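PDB 3JQ0: SusD superfamily protein from Bacteroides vulgatus ATCC 8482, which probably binds nutrients, most likely glycans, at the bacterial outer membrane. Local coordinates for residues Arg363-Leu368 against Arg390-Gly395; Glu384-Val389 against Glu432-Glu437; Pro414-Tyr417 against Trp422-Pro425. All coordinates share one frame; numbering follows the deposited sequence. Where two conformers were deposited one is given.

Interaction 1. Residues Arg363-Leu368 against Arg390-Gly395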
ATOM      1  N   ARG A 363       2.263  -8.487   0.111  1.00  7.45           N
ATOM      2  CA  ARG A 363       1.761  -9.645  -0.619  1.00  8.45           C
ATOM      3  C   ARG A 363       2.840 -10.293  -1.431  1.00  7.14           C
ATOM      4  O   ARG A 363       3.788  -9.597  -1.862  1.00  6.88           O
ATOM      5  CB  ARG A 363       0.609  -9.158  -1.677  1.00  9.42           C
ATOM      6  CG  ARG A 363      -0.649  -8.742  -1.057  1.00 11.04           C
ATOM      7  CD  ARG A 363      -1.756  -8.774  -1.946  1.00  7.91           C
ATOM      8  NE  ARG A 363      -1.882  -7.719  -2.934  1.00  6.13           N
ATOM      9  CZ  ARG A 363      -1.817  -7.896  -4.240  1.00  5.97           C
ATOM     10  NH1 ARG A 363      -1.388  -9.004  -4.817  1.00  6.58           N
ATOM     11  NH2 ARG A 363      -2.197  -6.891  -5.012  1.00  6.56           N
ATOM     12  N   TYR A 364       2.694 -11.575  -1.767  1.00  7.24           N
ATOM     13  CA  TYR A 364       3.711 -12.230  -2.558  1.00  7.00           C
ATOM     14  C   TYR A 364       3.903 -11.573  -3.954  1.00  7.09           C
ATOM     15  O   TYR A 364       5.034 -11.517  -4.431  1.00  7.24           O
ATOM     16  CB  TYR A 364       3.459 -13.720  -2.677  1.00  8.11           C
ATOM     17  CG  TYR A 364       4.626 -14.471  -3.253  1.00  8.02           C
ATOM     18  CD1 TYR A 364       5.807 -14.573  -2.558  1.00  9.79           C
ATOM     19  CD2 TYR A 364       4.574 -15.087  -4.491  1.00  9.23           C
ATOM     20  CE1 TYR A 364       6.888 -15.255  -3.081  1.00 11.32           C
ATOM     21  CE2 TYR A 364       5.640 -15.788  -5.009  1.00  9.74           C
ATOM     22  CZ  TYR A 364       6.800 -15.872  -4.304  1.00 10.39           C
ATOM     23  OH  TYR A 364       7.904 -16.534  -4.780  1.00 12.76           O
ATOM     24  N   ALA A 365       2.851 -11.048  -4.591  1.00  6.96           N
ATOM     25  CA  ALA A 365       3.073 -10.361  -5.871  1.00  6.75           C
ATOM     26  C   ALA A 365       4.021  -9.177  -5.683  1.00  6.31           C
ATOM     27  O   ALA A 365       4.722  -8.790  -6.618  1.00  7.27           O
ATOM     28  CB  ALA A 365       1.773  -9.905  -6.506  1.00  7.21           C
ATOM     29  N   ASP A 366       3.957  -8.527  -4.511  1.00  6.33           N
ATOM     30  CA  ASP A 366       4.843  -7.385  -4.190  1.00  6.67           C
ATOM     31  C   ASP A 366       6.282  -7.882  -4.112  1.00  6.68           C
ATOM     32  O   ASP A 366       7.175  -7.269  -4.703  1.00  7.49           O
ATOM     33  CB  ASP A 366       4.332  -6.761  -2.867  1.00  7.00           C
ATOM     34  CG  ASP A 366       4.896  -5.410  -2.513  1.00  6.97           C
ATOM     35  OD1 ASP A 366       5.627  -4.812  -3.328  1.00  7.46           O
ATOM     36  OD2 ASP A 366       4.536  -4.951  -1.413  1.00  8.14           O
ATOM     37  N   CYS A 367       6.513  -9.000  -3.422  1.00  6.69           N
ATOM     38  CA  CYS A 367       7.841  -9.623  -3.413  1.00  7.20           C
ATOM     39  C   CYS A 367       8.336  -9.791  -4.859  1.00  6.94           C
ATOM     40  O   CYS A 367       9.438  -9.418  -5.193  1.00  7.32           O
ATOM     41  CB  CYS A 367       7.748 -10.959  -2.669  1.00  7.60           C
ATOM     42  SG  CYS A 367       9.256 -11.949  -2.752  1.00  9.80           S
ATOM     43  N   LEU A 368       7.540 -10.434  -5.692  1.00  6.84           N
ATOM     44  CA  LEU A 368       7.988 -10.719  -7.054  1.00  6.77           C
ATOM     45  C   LEU A 368       8.312  -9.453  -7.844  1.00  7.07           C
ATOM     46  O   LEU A 368       9.318  -9.412  -8.551  1.00  7.25           O
ATOM     47  CB  LEU A 368       6.938 -11.572  -7.810  1.00  7.81           C
ATOM     48  CG  LEU A 368       6.728 -12.984  -7.283  1.00  8.52           C
ATOM     49  CD1 LEU A 368       5.680 -13.691  -8.191  1.00 10.83           C
ATOM     50  CD2 LEU A 368       8.045 -13.774  -7.193  1.00  9.95           C
ATOM     51  N   ARG A 390       1.568 -11.526 -14.307  1.00  6.63           N
ATOM     52  CA  ARG A 390       0.640 -11.426 -15.430  1.00  6.61           C
ATOM     53  C   ARG A 390      -0.158 -12.692 -15.663  1.00  7.47           C
ATOM     54  O   ARG A 390      -1.357 -12.639 -15.912  1.00  7.32           O
ATOM     55  CB  ARG A 390       1.365 -11.017 -16.722  1.00  7.21           C
ATOM     56  CG  ARG A 390       1.954  -9.634 -16.692  1.00  6.82           C
ATOM     57  CD  ARG A 390       2.564  -9.207 -18.002  1.00  7.44           C
ATOM     58  NE  ARG A 390       3.029  -7.833 -17.917  1.00  7.18           N
ATOM     59  CZ  ARG A 390       3.526  -7.147 -18.927  1.00  7.36           C
ATOM     60  NH1 ARG A 390       3.611  -7.700 -20.132  1.00  8.03           N
ATOM     61  NH2 ARG A 390       4.027  -5.952 -18.750  1.00  8.38           N
ATOM     62  N   GLU A 391       0.506 -13.849 -15.570  1.00  7.33           N
ATOM     63  CA  GLU A 391      -0.200 -15.099 -15.806  1.00  7.78           C
ATOM     64  C   GLU A 391      -1.347 -15.241 -14.805  1.00  7.20           C
ATOM     65  O   GLU A 391      -2.436 -15.709 -15.129  1.00  7.72           O
ATOM     66  CB  GLU A 391       0.760 -16.286 -15.732  1.00  7.64           C
ATOM     67  CG  GLU A 391       0.053 -17.598 -15.955  1.00  9.31           C
ATOM     68  CD  GLU A 391       0.986 -18.812 -16.098  1.00 12.11           C
ATOM     69  OE1 GLU A 391       2.202 -18.621 -16.253  1.00 16.03           O
ATOM     70  OE2 GLU A 391       0.487 -19.958 -16.112  1.00 14.51           O
ATOM     71  N   ARG A 392      -1.114 -14.842 -13.542  1.00  7.11           N
ATOM     72  CA  ARG A 392      -2.167 -14.904 -12.528  1.00  6.67           C
ATOM     73  C   ARG A 392      -3.308 -13.946 -12.882  1.00  6.88           C
ATOM     74  O   ARG A 392      -4.471 -14.266 -12.654  1.00  7.44           O
ATOM     75  CB  ARG A 392      -1.583 -14.654 -11.162  1.00  7.26           C
ATOM     76  CG  ARG A 392      -2.594 -14.880 -10.004  1.00  7.62           C
ATOM     77  CD  ARG A 392      -3.377 -13.632  -9.551  1.00  7.67           C
ATOM     78  NE  ARG A 392      -2.551 -12.578  -8.993  1.00  7.10           N
ATOM     79  CZ  ARG A 392      -1.990 -12.636  -7.788  1.00  7.47           C
ATOM     80  NH1 ARG A 392      -2.162 -13.694  -7.006  1.00  8.30           N
ATOM     81  NH2 ARG A 392      -1.250 -11.641  -7.362  1.00  7.15           N
ATOM     82  N   ALA A 393      -2.997 -12.769 -13.380  1.00  7.15           N
ATOM     83  CA  ALA A 393      -3.976 -11.723 -13.719  1.00  7.07           C
ATOM     84  C   ALA A 393      -4.885 -12.148 -14.863  1.00  7.06           C
ATOM     85  O   ALA A 393      -6.098 -11.895 -14.814  1.00  8.30           O
ATOM     86  CB  ALA A 393      -3.283 -10.404 -14.065  1.00  7.27           C
ATOM     87  N   TYR A 394      -4.327 -12.701 -15.938  1.00  6.82           N
ATOM     88  CA  TYR A 394      -5.130 -13.137 -17.083  1.00  7.24           C
ATOM     89  C   TYR A 394      -5.680 -14.560 -16.918  1.00  7.51           C
ATOM     90  O   TYR A 394      -6.617 -14.962 -17.608  1.00  8.07           O
ATOM     91  CB  TYR A 394      -4.300 -13.065 -18.359  1.00  7.81           C
ATOM     92  CG  TYR A 394      -3.874 -11.682 -18.779  1.00  7.42           C
ATOM     93  CD1 TYR A 394      -4.701 -10.831 -19.500  1.00  7.63           C
ATOM     94  CD2 TYR A 394      -2.620 -11.184 -18.426  1.00  8.41           C
ATOM     95  CE1 TYR A 394      -4.288  -9.561 -19.876  1.00  8.14           C
ATOM     96  CE2 TYR A 394      -2.208  -9.913 -18.797  1.00  7.73           C
ATOM     97  CZ  TYR A 394      -3.045  -9.093 -19.505  1.00  6.79           C
ATOM     98  OH  TYR A 394      -2.662  -7.833 -19.920  1.00  7.64           O
ATOM     99  N   GLY A 395      -5.043 -15.328 -16.040  1.00  7.85           N
ATOM    100  CA  GLY A 395      -5.266 -16.774 -15.903  1.00  8.08           C
ATOM    101  C   GLY A 395      -4.421 -17.537 -16.894  1.00  7.39           C
ATOM    102  O   GLY A 395      -4.223 -17.087 -18.024  1.00  8.29           O
TER
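Ala365 and Arg392 mark the nearest backbone approach between 363-368 and 390-395, their CA atoms 9.6 Å apart, so the bridging is left to side chains. The pairing belongs to the predominantly helical fold of the SusD family: strand 359-363 gives way at Arg363, the N-cap, to helix 364-377, whose first turn faces the last turn of helix 383-394. Arg392 spans most of the gap. Its CG lies anti to the backbone N (chi1 -173°), but bends at chi2 and chi3 fold the chain and place NH2 3.6 Å from CB of Ala365, a methyl that sits at the edge of the guanidinium, near its plane. The same NH2 is 3.7 Å from NH1 of Arg363, reaching that guanidinium at its edge, and the two planes are turned 53° apart. Two buried arginines can meet so closely because they share carboxylates. Glu441 and Glu242 each form salt bridges with both, and Glu445 takes NH2 of Arg363; the three carboxylates more than offset the two positive charges, so both arginines are likely to stay charged. Phe229, Ile232 and Phe233 of helix 229-233 pack against Arg363, and Ile232 also touches Arg392. The direct interface is small, 71 Å², as one guanidinium end meets a methyl and a second guanidinium. NH1 of Arg392, besides its salt bridge to OE1 of Glu242, donates to the carbonyl O of Val225.

Interaction 2. Residues Glu384-Val389 against Glu432-Glu437; sequences EEINAV and EAILKE
The carboxylate of Glu437 is the flat group of this contact, and two aliphatic side chains approach it from the same side: CG2 of Ile386 stands well above its plane, 4.3 Å from OE1, whereas CG1 of Val389 comes in lower, 3.8 Å from OE2. What 384-389 offers this buried acid is hydrocarbon; its charge is met from outside the two segments, where Arg315 NH1 takes OE2 and a second arginine holds OE1, and both would favour its ionised form. The chain of Glu437 leaves the helix with CG anti to the backbone N and bends at chi2 (66°), which lays the carboxylate alongside Val389. One turn earlier Ile386 and Ile434 make an apolar contact. Ile386, extended at chi2 (171°), sends CD1 to CG1 of Ile434 at 3.8 Å, the two side chains crossing at about a right angle. The axes of segments 384-389 and 432-437 run 26° apart, with a closest approach of 11.1 Å: near-parallel helix-on-helix packing within the helical SusD fold, whose family is placed in the TPR clan. Around this pair, helix 364-377 packs on Ile434 through Ala372 and Val376, Tyr408 touches both Ile386 and Ala433, and helices 448-455 and 457-463 contact helix 430-441 at Leu435.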
ATOM      1  N   GLU A 384      10.655 -13.531 -15.591  1.00  7.98           N
ATOM      2  CA  GLU A 384       9.927 -14.570 -14.841  0.51  8.73           C
ATOM      3  C   GLU A 384       8.967 -13.968 -13.840  1.00  7.68           C
ATOM      4  O   GLU A 384       7.846 -14.417 -13.669  1.00  8.65           O
ATOM      5  CB  GLU A 384      10.863 -15.508 -14.088  0.51  9.29           C
ATOM      6  CG  GLU A 384      10.155 -16.797 -13.565  0.51 12.70           C
ATOM      7  CD  GLU A 384      11.053 -17.585 -12.615  0.51 16.99           C
ATOM      8  OE1 GLU A 384      12.262 -17.777 -12.935  0.51 19.90           O
ATOM      9  OE2 GLU A 384      10.569 -17.953 -11.511  0.51 21.00           O
ATOM     10  N   GLU A 385       9.451 -12.993 -13.097  1.00  7.83           N
ATOM     11  CA  GLU A 385       8.672 -12.343 -12.070  1.00  7.50           C
ATOM     12  C   GLU A 385       7.478 -11.579 -12.652  1.00  7.53           C
ATOM     13  O   GLU A 385       6.331 -11.716 -12.193  1.00  8.12           O
ATOM     14  CB  GLU A 385       9.527 -11.374 -11.251  1.00  8.76           C
ATOM     15  CG  GLU A 385      10.557 -11.987 -10.368  1.00  8.91           C
ATOM     16  CD  GLU A 385      11.821 -12.444 -11.072  1.00 10.05           C
ATOM     17  OE1 GLU A 385      12.056 -12.019 -12.208  1.00  9.94           O
ATOM     18  OE2 GLU A 385      12.596 -13.160 -10.430  1.00 10.69           O
ATOM     19  N   ILE A 386       7.731 -10.818 -13.704  1.00  7.09           N
ATOM     20  CA  ILE A 386       6.664 -10.057 -14.335  1.00  7.31           C
ATOM     21  C   ILE A 386       5.595 -11.008 -14.871  1.00  6.94           C
ATOM     22  O   ILE A 386       4.405 -10.805 -14.678  1.00  7.42           O
ATOM     23  CB  ILE A 386       7.182  -9.097 -15.440  1.00  7.55           C
ATOM     24  CG1 ILE A 386       8.177  -8.090 -14.852  1.00  7.84           C
ATOM     25  CG2 ILE A 386       6.033  -8.442 -16.160  1.00  8.21           C
ATOM     26  CD1 ILE A 386       8.908  -7.247 -15.885  1.00  8.64           C
ATOM     27  N   ASN A 387       6.032 -12.041 -15.595  1.00  6.83           N
ATOM     28  CA  ASN A 387       5.075 -12.960 -16.203  1.00  7.24           C
ATOM     29  C   ASN A 387       4.382 -13.861 -15.198  1.00  6.92           C
ATOM     30  O   ASN A 387       3.264 -14.285 -15.491  1.00  8.17           O
ATOM     31  CB  ASN A 387       5.707 -13.741 -17.363  1.00  7.58           C
ATOM     32  CG  ASN A 387       5.798 -12.901 -18.590  1.00  7.64           C
ATOM     33  OD1 ASN A 387       5.026 -11.979 -18.786  1.00  8.44           O
ATOM     34  ND2 ASN A 387       6.760 -13.207 -19.483  1.00  9.24           N
ATOM     35  N   ALA A 388       4.963 -14.135 -14.024  1.00  7.65           N
ATOM     36  CA  ALA A 388       4.227 -14.901 -13.001  1.00  7.38           C
ATOM     37  C   ALA A 388       3.006 -14.061 -12.570  1.00  6.71           C
ATOM     38  O   ALA A 388       1.909 -14.591 -12.417  1.00  7.43           O
ATOM     39  CB  ALA A 388       5.145 -15.199 -11.804  1.00  9.48           C
ATOM     40  N   VAL A 389       3.204 -12.776 -12.337  1.00  6.96           N
ATOM     41  CA  VAL A 389       2.149 -11.870 -11.943  1.00  6.93           C
ATOM     42  C   VAL A 389       1.111 -11.720 -13.068  1.00  7.15           C
ATOM     43  O   VAL A 389      -0.120 -11.775 -12.843  1.00  6.88           O
ATOM     44  CB  VAL A 389       2.678 -10.551 -11.422  1.00  6.74           C
ATOM     45  CG1 VAL A 389       1.538  -9.582 -11.115  1.00  7.61           C
ATOM     46  CG2 VAL A 389       3.534 -10.771 -10.200  1.00  7.82           C
ATOM     47  N   GLU A 432       9.754   0.871 -16.673  1.00  7.61           N
ATOM     48  CA  GLU A 432       8.423   1.262 -16.973  1.00  7.30           C
ATOM     49  C   GLU A 432       7.472   0.094 -16.907  1.00  8.20           C
ATOM     50  O   GLU A 432       6.343   0.227 -16.411  1.00  8.59           O
ATOM     51  CB  GLU A 432       8.369   1.967 -18.318  1.00  8.27           C
ATOM     52  CG  GLU A 432       8.937   3.371 -18.326  1.00  8.84           C
ATOM     53  CD  GLU A 432       8.030   4.451 -17.778  1.00  9.12           C
ATOM     54  OE1 GLU A 432       6.891   4.167 -17.299  1.00  9.47           O
ATOM     55  OE2 GLU A 432       8.463   5.626 -17.867  1.00 11.40           O
ATOM     56  N   ALA A 433       7.886  -1.060 -17.417  1.00  6.78           N
ATOM     57  CA  ALA A 433       6.996  -2.214 -17.387  1.00  7.25           C
ATOM     58  C   ALA A 433       6.648  -2.618 -15.959  1.00  7.18           C
ATOM     59  O   ALA A 433       5.521  -3.030 -15.687  1.00  7.82           O
ATOM     60  CB  ALA A 433       7.595  -3.427 -18.141  1.00  8.33           C
ATOM     61  N   ILE A 434       7.608  -2.528 -15.044  1.00  7.69           N
ATOM     62  CA  ILE A 434       7.367  -2.890 -13.644  1.00  7.13           C
ATOM     63  C   ILE A 434       6.484  -1.827 -12.984  1.00  7.07           C
ATOM     64  O   ILE A 434       5.588  -2.178 -12.220  1.00  7.00           O
ATOM     65  CB  ILE A 434       8.671  -3.106 -12.886  1.00  7.67           C
ATOM     66  CG1 ILE A 434       9.404  -4.330 -13.466  1.00  8.19           C
ATOM     67  CG2 ILE A 434       8.395  -3.355 -11.396  1.00  9.60           C
ATOM     68  CD1 ILE A 434      10.875  -4.403 -13.055  1.00 10.28           C
ATOM     69  N   LEU A 435       6.686  -0.540 -13.298  1.00  7.01           N
ATOM     70  CA  LEU A 435       5.762   0.485 -12.785  1.00  6.78           C
ATOM     71  C   LEU A 435       4.337   0.182 -13.239  1.00  6.34           C
ATOM     72  O   LEU A 435       3.406   0.280 -12.445  1.00  6.60           O
ATOM     73  CB  LEU A 435       6.157   1.882 -13.236  1.00  7.21           C
ATOM     74  CG  LEU A 435       7.375   2.490 -12.569  1.00  7.50           C
ATOM     75  CD1 LEU A 435       7.634   3.852 -13.220  1.00  8.89           C
ATOM     76  CD2 LEU A 435       7.219   2.641 -11.063  1.00  8.81           C
ATOM     77  N   LYS A 436       4.165  -0.173 -14.504  1.00  6.29           N
ATOM     78  CA  LYS A 436       2.836  -0.470 -15.047  1.00  6.52           C
ATOM     79  C   LYS A 436       2.247  -1.656 -14.333  1.00  5.84           C
ATOM     80  O   LYS A 436       1.067  -1.678 -13.983  1.00  6.23           O
ATOM     81  CB  LYS A 436       2.978  -0.701 -16.548  1.00  6.42           C
ATOM     82  CG  LYS A 436       1.706  -1.242 -17.234  1.00  7.34           C
ATOM     83  CD  LYS A 436       1.816  -1.281 -18.756  1.00  6.87           C
ATOM     84  CE  LYS A 436       2.791  -2.317 -19.274  1.00  6.89           C
ATOM     85  NZ  LYS A 436       2.945  -2.226 -20.766  1.00  7.08           N
ATOM     86  N   GLU A 437       3.066  -2.687 -14.123  1.00  6.46           N
ATOM     87  CA  GLU A 437       2.584  -3.910 -13.484  1.00  6.63           C
ATOM     88  C   GLU A 437       2.130  -3.605 -12.057  1.00  6.11           C
ATOM     89  O   GLU A 437       1.074  -4.096 -11.620  1.00  6.55           O
ATOM     90  CB  GLU A 437       3.615  -5.014 -13.525  1.00  6.51           C
ATOM     91  CG  GLU A 437       2.998  -6.389 -13.330  1.00  6.52           C
ATOM     92  CD  GLU A 437       2.079  -6.785 -14.467  1.00  7.07           C
ATOM     93  OE1 GLU A 437       2.345  -6.363 -15.631  1.00  7.24           O
ATOM     94  OE2 GLU A 437       1.078  -7.483 -14.210  1.00  7.37           O
TER

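Interaction 3. Residues Pro414-Tyr417 against Trp422-Pro425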
ATOM      1  N   PRO A 414      -0.312  -0.445 -29.871  1.00 11.58           N
ATOM      2  CA  PRO A 414      -0.254   1.003 -30.096  1.00 12.41           C
ATOM      3  C   PRO A 414      -1.506   1.770 -29.717  1.00 11.85           C
ATOM      4  O   PRO A 414      -1.415   2.828 -29.064  1.00 12.30           O
ATOM      5  CB  PRO A 414       0.070   1.111 -31.585  1.00 13.41           C
ATOM      6  CG  PRO A 414       0.922  -0.076 -31.839  1.00 15.39           C
ATOM      7  CD  PRO A 414       0.355  -1.176 -30.965  1.00 12.03           C
ATOM      8  N   GLU A 415      -2.669   1.251 -30.056  1.00 12.36           N
ATOM      9  CA  GLU A 415      -3.910   1.968 -29.751  1.00 13.25           C
ATOM     10  C   GLU A 415      -4.088   2.109 -28.223  1.00 11.49           C
ATOM     11  O   GLU A 415      -4.452   3.184 -27.722  1.00 12.53           O
ATOM     12  CB  GLU A 415      -5.150   1.279 -30.355  1.00 14.73           C
ATOM     13  CG  GLU A 415      -6.422   2.043 -30.076  1.00 19.05           C
ATOM     14  CD  GLU A 415      -7.655   1.420 -30.685  1.00 27.46           C
ATOM     15  OE1 GLU A 415      -7.507   0.515 -31.542  1.00 31.83           O
ATOM     16  OE2 GLU A 415      -8.776   1.866 -30.291  1.00 30.43           O
ATOM     17  N   PHE A 416      -3.878   1.022 -27.474  1.00 11.00           N
ATOM     18  CA  PHE A 416      -4.109   1.075 -26.054  1.00 10.11           C
ATOM     19  C   PHE A 416      -3.166   2.118 -25.399  1.00  9.30           C
ATOM     20  O   PHE A 416      -3.567   2.837 -24.458  1.00  9.80           O
ATOM     21  CB  PHE A 416      -3.853  -0.301 -25.446  1.00 10.48           C
ATOM     22  CG  PHE A 416      -4.093  -0.300 -23.966  1.00  9.34           C
ATOM     23  CD1 PHE A 416      -5.371  -0.461 -23.439  1.00  9.76           C
ATOM     24  CD2 PHE A 416      -3.018  -0.084 -23.101  1.00  8.54           C
ATOM     25  CE1 PHE A 416      -5.580  -0.397 -22.075  1.00 10.80           C
ATOM     26  CE2 PHE A 416      -3.266  -0.006 -21.732  1.00  9.07           C
ATOM     27  CZ  PHE A 416      -4.519  -0.190 -21.218  1.00 10.44           C
ATOM     28  N   TYR A 417      -1.898   2.149 -25.806  1.00  9.02           N
ATOM     29  CA  TYR A 417      -0.922   3.010 -25.212  1.00  8.98           C
ATOM     30  C   TYR A 417      -0.914   4.438 -25.726  1.00 10.46           C
ATOM     31  O   TYR A 417      -0.231   5.297 -25.178  1.00 11.67           O
ATOM     32  CB  TYR A 417       0.491   2.375 -25.215  1.00  9.23           C
ATOM     33  CG  TYR A 417       0.498   1.134 -24.312  1.00  8.96           C
ATOM     34  CD1 TYR A 417       0.487   1.246 -22.911  1.00  8.15           C
ATOM     35  CD2 TYR A 417       0.435  -0.144 -24.842  1.00  8.62           C
ATOM     36  CE1 TYR A 417       0.400   0.148 -22.118  1.00  8.12           C
ATOM     37  CE2 TYR A 417       0.341  -1.263 -24.026  1.00  8.52           C
ATOM     38  CZ  TYR A 417       0.303  -1.092 -22.646  1.00  7.63           C
ATOM     39  OH  TYR A 417       0.150  -2.194 -21.810  1.00  7.82           O
ATOM     40  N   TRP A 422      -0.836   7.196 -18.006  1.00  7.44           N
ATOM     41  CA  TRP A 422      -0.535   6.396 -16.835  1.00  7.41           C
ATOM     42  C   TRP A 422       0.582   5.355 -16.990  1.00  7.39           C
ATOM     43  O   TRP A 422       1.064   4.837 -16.007  1.00  7.74           O
ATOM     44  CB  TRP A 422      -1.818   5.696 -16.324  1.00  7.25           C
ATOM     45  CG  TRP A 422      -2.838   6.671 -15.852  1.00  7.56           C
ATOM     46  CD1 TRP A 422      -2.937   7.212 -14.614  1.00  7.08           C
ATOM     47  CD2 TRP A 422      -3.895   7.251 -16.608  1.00  6.96           C
ATOM     48  NE1 TRP A 422      -3.987   8.093 -14.548  1.00  7.96           N
ATOM     49  CE2 TRP A 422      -4.609   8.131 -15.768  1.00  7.85           C
ATOM     50  CE3 TRP A 422      -4.355   7.069 -17.920  1.00  8.82           C
ATOM     51  CZ2 TRP A 422      -5.686   8.874 -16.214  1.00  9.02           C
ATOM     52  CZ3 TRP A 422      -5.416   7.774 -18.349  1.00  9.97           C
ATOM     53  CH2 TRP A 422      -6.086   8.671 -17.498  1.00  9.62           C
HETATM   54  N   MSE A 423       0.914   4.983 -18.221  1.00  7.49           N
HETATM   55  CA  MSE A 423       1.782   3.833 -18.444  1.00  7.87           C
HETATM   56  C   MSE A 423       2.227   3.794 -19.881  1.00  8.53           C
HETATM   57  O   MSE A 423       1.664   4.453 -20.765  1.00 10.37           O
HETATM   58  CB  MSE A 423       1.026   2.544 -18.088  1.00  8.15           C
HETATM   59  CG  MSE A 423      -0.199   2.313 -18.947  1.00  8.33           C
HETATM   60 SE   MSE A 423      -1.325   0.882 -18.297  1.00  7.87          SE
HETATM   61  CE  MSE A 423      -2.117   1.956 -16.917  1.00 12.43           C
ATOM     62  N   LYS A 424       3.262   3.000 -20.097  1.00  8.42           N
ATOM     63  CA  LYS A 424       3.965   2.878 -21.383  0.53  8.19           C
ATOM     64  C   LYS A 424       3.855   1.441 -21.900  1.00  8.24           C
ATOM     65  O   LYS A 424       3.711   0.498 -21.092  1.00  7.89           O
ATOM     66  CB  LYS A 424       5.474   3.194 -21.195  0.53  8.47           C
ATOM     67  CG  LYS A 424       5.806   4.546 -20.542  0.53  8.62           C
ATOM     68  CD  LYS A 424       5.471   5.755 -21.443  0.53 12.53           C
ATOM     69  CE  LYS A 424       5.730   7.164 -20.801  0.53 11.14           C
ATOM     70  NZ  LYS A 424       4.729   7.478 -19.675  0.53 11.23           N
ATOM     71  N   PRO A 425       4.035   1.251 -23.217  1.00  8.46           N
ATOM     72  CA  PRO A 425       4.246  -0.079 -23.707  0.50  8.08           C
ATOM     73  C   PRO A 425       5.456  -0.740 -23.048  1.00  7.78           C
ATOM     74  O   PRO A 425       6.389  -0.045 -22.613  1.00  8.12           O
ATOM     75  CB  PRO A 425       4.497   0.150 -25.200  0.50  9.05           C
ATOM     76  CG  PRO A 425       5.047   1.503 -25.256  0.50  8.34           C
ATOM     77  CD  PRO A 425       4.280   2.260 -24.269  0.50  8.33           C
TER
HETATM   78  O   HOH W   1       1.900   5.208 -23.438  1.00 12.48           O
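Tyr417 lies against Lys424 and Pro425 along nearly its whole length. Its CB meets Pro425 CD at 3.9 Å, and CG rests near the proline N. On one flank CD1 is 3.5 Å from the carbonyl C of Lys424, and CE1 approaches both the O of that carbonyl and, in the ring plane, CG of Met423 at 3.9 Å. CD2 and CE2 lie under Pro425 CA, which sits over the face, 3.8 Å from the ring centroid and 5° off its normal, a well-centred CH-pi contact. The opposite face takes CD2 of Phe416, 3.4 Å above the plane. At the tip, OH hydrogen-bonds with Asp411, Arg440 and Lys436. With an alanine in place of Tyr417, Pro425 would probably lose the ring beneath its CA, and Asp411, Arg440 and Lys436 the hydroxyl they meet at. Beside this ring, SE of the selenomethionine Met423 stands at the edge of the Phe416 ring, 4.0 Å from CE2. A water lies 2.8 Å from both Tyr417 O and Met423 O and links the two backbones. Short helix 414-417 is thus folded back on the loop leading to helix 430-441 by a proline-tyrosine CH-pi contact and a Met-aromatic contact.

Interactions 1 and 2 share helix 383-394, and their centres are 8 Å apart. They are tied by the salt bridge of Arg390 NE to Glu437 OE1, 2.8 Å, and Leu368 CD1 packs on Ala388 CB at 4.0 Å. Interaction 3 lies 15 Å from interaction 2, centre to centre, joined to it through Lys436: NZ probably hydrogen-bonds to Lys424 O at 2.8 Å and to Tyr417 OH at 3.0 Å. Interactions 1 and 3 do not touch, their nearest atoms being about 6 Å apart. Helix 430-441 joins them: its Glu441 salt-bridges the arginines of interaction 1 and its Lys436 reaches the loop of interaction 3. A sulfate, probably from crystallisation, lies about 4 Å from the Phe416 side chain.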